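Uncharacterized protein BF1032 (Bacteroides fragilis, PDB 3NRH) is of unknown function and folds as a predominantly alpha-helical protein built from a DUF5063 domain. Local coordinates at residues Glu65-Tyr70 against Asn135-Asp140. Sequence-based numbering, arbitrary orientation.
Sequences ESPETY and NETMND
At one end of this helical DUF5063 domain, the extended loop joining helices 35-54 and 73-87 lies across the N-terminal end of helix 135-169, where Pro67 packs on Thr137 and Asp140. The backbones come near each other here, with 5.0 Å between Pro67 CA and Thr137 CA, and no hydrogen bond links the two segments. The buried Thr137 turns its methyl to the loop: CG2 stands anti to its own carbonyl carbon and lies 3.8 Å from Pro67 CA, and also 3.8 Å from Glu65 O. That rotamer (chi1 52°) sends OG1 back to a hydrogen bond with Leu134 O, just ahead of the helix, while the methyl faces the proline. The extended side chain of Glu65 crosses the same methyl, its OE2 4.1 Å from Thr137 CG2. One turn further along the helix, Asp140 adds a second hold on the loop, its carboxylate accepting hydrogen bonds from the backbone N atoms of Ile62 (to OD1) and Gly63 (to OD2). The side chains of Pro67 and Asp140 cross at about a right angle, Asp140 CB lying 3.9 Å from Pro67 CG.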
loop_
_atom_site.group_PDB
_atom_site.type_symbol
_atom_site.label_atom_id
_atom_site.label_comp_id
_atom_site.label_asym_id
_atom_site.label_seq_id
_atom_site.Cartn_x
_atom_site.Cartn_y
_atom_site.Cartn_z
ATOM N N GLU A 65 16.317 12.389 -27.653
ATOM C CA GLU A 65 17.037 13.002 -26.542
ATOM C C GLU A 65 16.771 12.380 -25.173
ATOM O O GLU A 65 15.628 12.167 -24.778
ATOM C CB GLU A 65 16.624 14.457 -26.496
ATOM C CG GLU A 65 17.374 15.352 -25.583
ATOM C CD GLU A 65 16.720 16.706 -25.556
ATOM O OE1 GLU A 65 16.251 17.132 -26.633
ATOM O OE2 GLU A 65 16.661 17.345 -24.482
ATOM N N SER A 66 17.846 12.110 -24.448
ATOM C CA SER A 66 17.768 11.533 -23.106
ATOM C C SER A 66 17.272 12.596 -22.133
ATOM O O SER A 66 17.696 13.750 -22.189
ATOM C CB SER A 66 19.156 11.045 -22.657
ATOM O OG SER A 66 19.664 10.067 -23.544
ATOM N N PRO A 67 16.348 12.225 -21.238
ATOM C CA PRO A 67 15.820 13.184 -20.261
ATOM C C PRO A 67 16.935 13.571 -19.293
ATOM O O PRO A 67 17.830 12.768 -19.027
ATOM C CB PRO A 67 14.714 12.392 -19.561
ATOM C CG PRO A 67 14.301 11.379 -20.590
ATOM C CD PRO A 67 15.618 10.948 -21.178
ATOM N N GLU A 68 16.898 14.797 -18.781
ATOM C CA GLU A 68 17.909 15.237 -17.822
ATOM C C GLU A 68 17.754 14.402 -16.559
ATOM O O GLU A 68 16.659 13.937 -16.246
ATOM C CB GLU A 68 17.717 16.718 -17.464
ATOM C CG GLU A 68 18.321 17.711 -18.446
ATOM C CD GLU A 68 18.122 19.154 -18.006
ATOM O OE1 GLU A 68 18.426 19.467 -16.833
ATOM O OE2 GLU A 68 17.667 19.976 -18.831
ATOM N N THR A 69 18.849 14.206 -15.841
ATOM C CA THR A 69 18.821 13.444 -14.603
ATOM C C THR A 69 19.028 14.427 -13.457
ATOM O O THR A 69 19.662 15.466 -13.631
ATOM C CB THR A 69 19.942 12.378 -14.577
ATOM O OG1 THR A 69 19.708 11.417 -15.612
ATOM C CG2 THR A 69 19.972 11.661 -13.237
ATOM N N TYR A 70 18.479 14.114 -12.291
ATOM C CA TYR A 70 18.632 14.993 -11.145
ATOM C C TYR A 70 19.512 14.381 -10.068
ATOM O O TYR A 70 20.472 15.000 -9.609
ATOM C CB TYR A 70 17.270 15.321 -10.516
ATOM C CG TYR A 70 17.393 16.173 -9.267
ATOM C CD1 TYR A 70 17.358 17.565 -9.336
ATOM C CD2 TYR A 70 17.585 15.584 -8.018
ATOM C CE1 TYR A 70 17.511 18.349 -8.189
ATOM C CE2 TYR A 70 17.743 16.357 -6.869
ATOM C CZ TYR A 70 17.701 17.735 -6.958
ATOM O OH TYR A 70 17.825 18.494 -5.808
ATOM N N ASN A 135 7.883 18.403 -23.985
ATOM C CA ASN A 135 7.008 17.261 -24.230
ATOM C C ASN A 135 7.692 15.905 -24.422
ATOM O O ASN A 135 7.324 14.926 -23.770
ATOM C CB ASN A 135 6.105 17.548 -25.434
ATOM C CG ASN A 135 5.042 16.482 -25.633
ATOM O OD1 ASN A 135 5.342 15.357 -26.034
ATOM N ND2 ASN A 135 3.792 16.831 -25.345
ATOM N N GLU A 136 8.678 15.846 -25.309
ATOM C CA GLU A 136 9.387 14.598 -25.589
ATOM C C GLU A 136 10.013 13.924 -24.366
ATOM O O GLU A 136 9.815 12.731 -24.143
ATOM C CB GLU A 136 10.477 14.832 -26.642
ATOM C CG GLU A 136 9.984 15.483 -27.927
ATOM C CD GLU A 136 9.804 16.984 -27.790
ATOM O OE1 GLU A 136 10.820 17.685 -27.597
ATOM O OE2 GLU A 136 8.653 17.464 -27.872
ATOM N N THR A 137 10.781 14.679 -23.585
ATOM C CA THR A 137 11.432 14.127 -22.407
ATOM C C THR A 137 10.456 13.945 -21.252
ATOM O O THR A 137 10.708 13.153 -20.349
ATOM C CB THR A 137 12.637 14.996 -21.960
ATOM O OG1 THR A 137 12.234 16.363 -21.834
ATOM C CG2 THR A 137 13.766 14.895 -22.982
HETATM N N MSE A 138 9.344 14.677 -21.277
HETATM C CA MSE A 138 8.334 14.523 -20.239
HETATM C C MSE A 138 7.740 13.136 -20.458
HETATM O O MSE A 138 7.497 12.384 -19.510
HETATM C CB MSE A 138 7.233 15.582 -20.382
HETATM C CG MSE A 138 7.635 16.985 -19.944
HETATM SE SE MSE A 138 6.229 18.287 -20.282
HETATM C CE MSE A 138 5.031 17.805 -18.856
ATOM N N ASN A 139 7.521 12.797 -21.724
ATOM C CA ASN A 139 6.957 11.500 -22.068
ATOM C C ASN A 139 7.925 10.363 -21.776
ATOM O O ASN A 139 7.544 9.349 -21.186
ATOM C CB ASN A 139 6.558 11.467 -23.544
ATOM C CG ASN A 139 6.087 10.096 -23.983
ATOM O OD1 ASN A 139 6.892 9.220 -24.294
ATOM N ND2 ASN A 139 4.779 9.899 -23.990
ATOM N N ASP A 140 9.177 10.531 -22.189
ATOM C CA ASP A 140 10.181 9.497 -21.970
ATOM C C ASP A 140 10.515 9.285 -20.503
ATOM O O ASP A 140 10.713 8.147 -20.076
ATOM C CB ASP A 140 11.443 9.810 -22.779
ATOM C CG ASP A 140 11.270 9.489 -24.254
ATOM O OD1 ASP A 140 10.117 9.220 -24.660
ATOM O OD2 ASP A 140 12.271 9.504 -25.004
#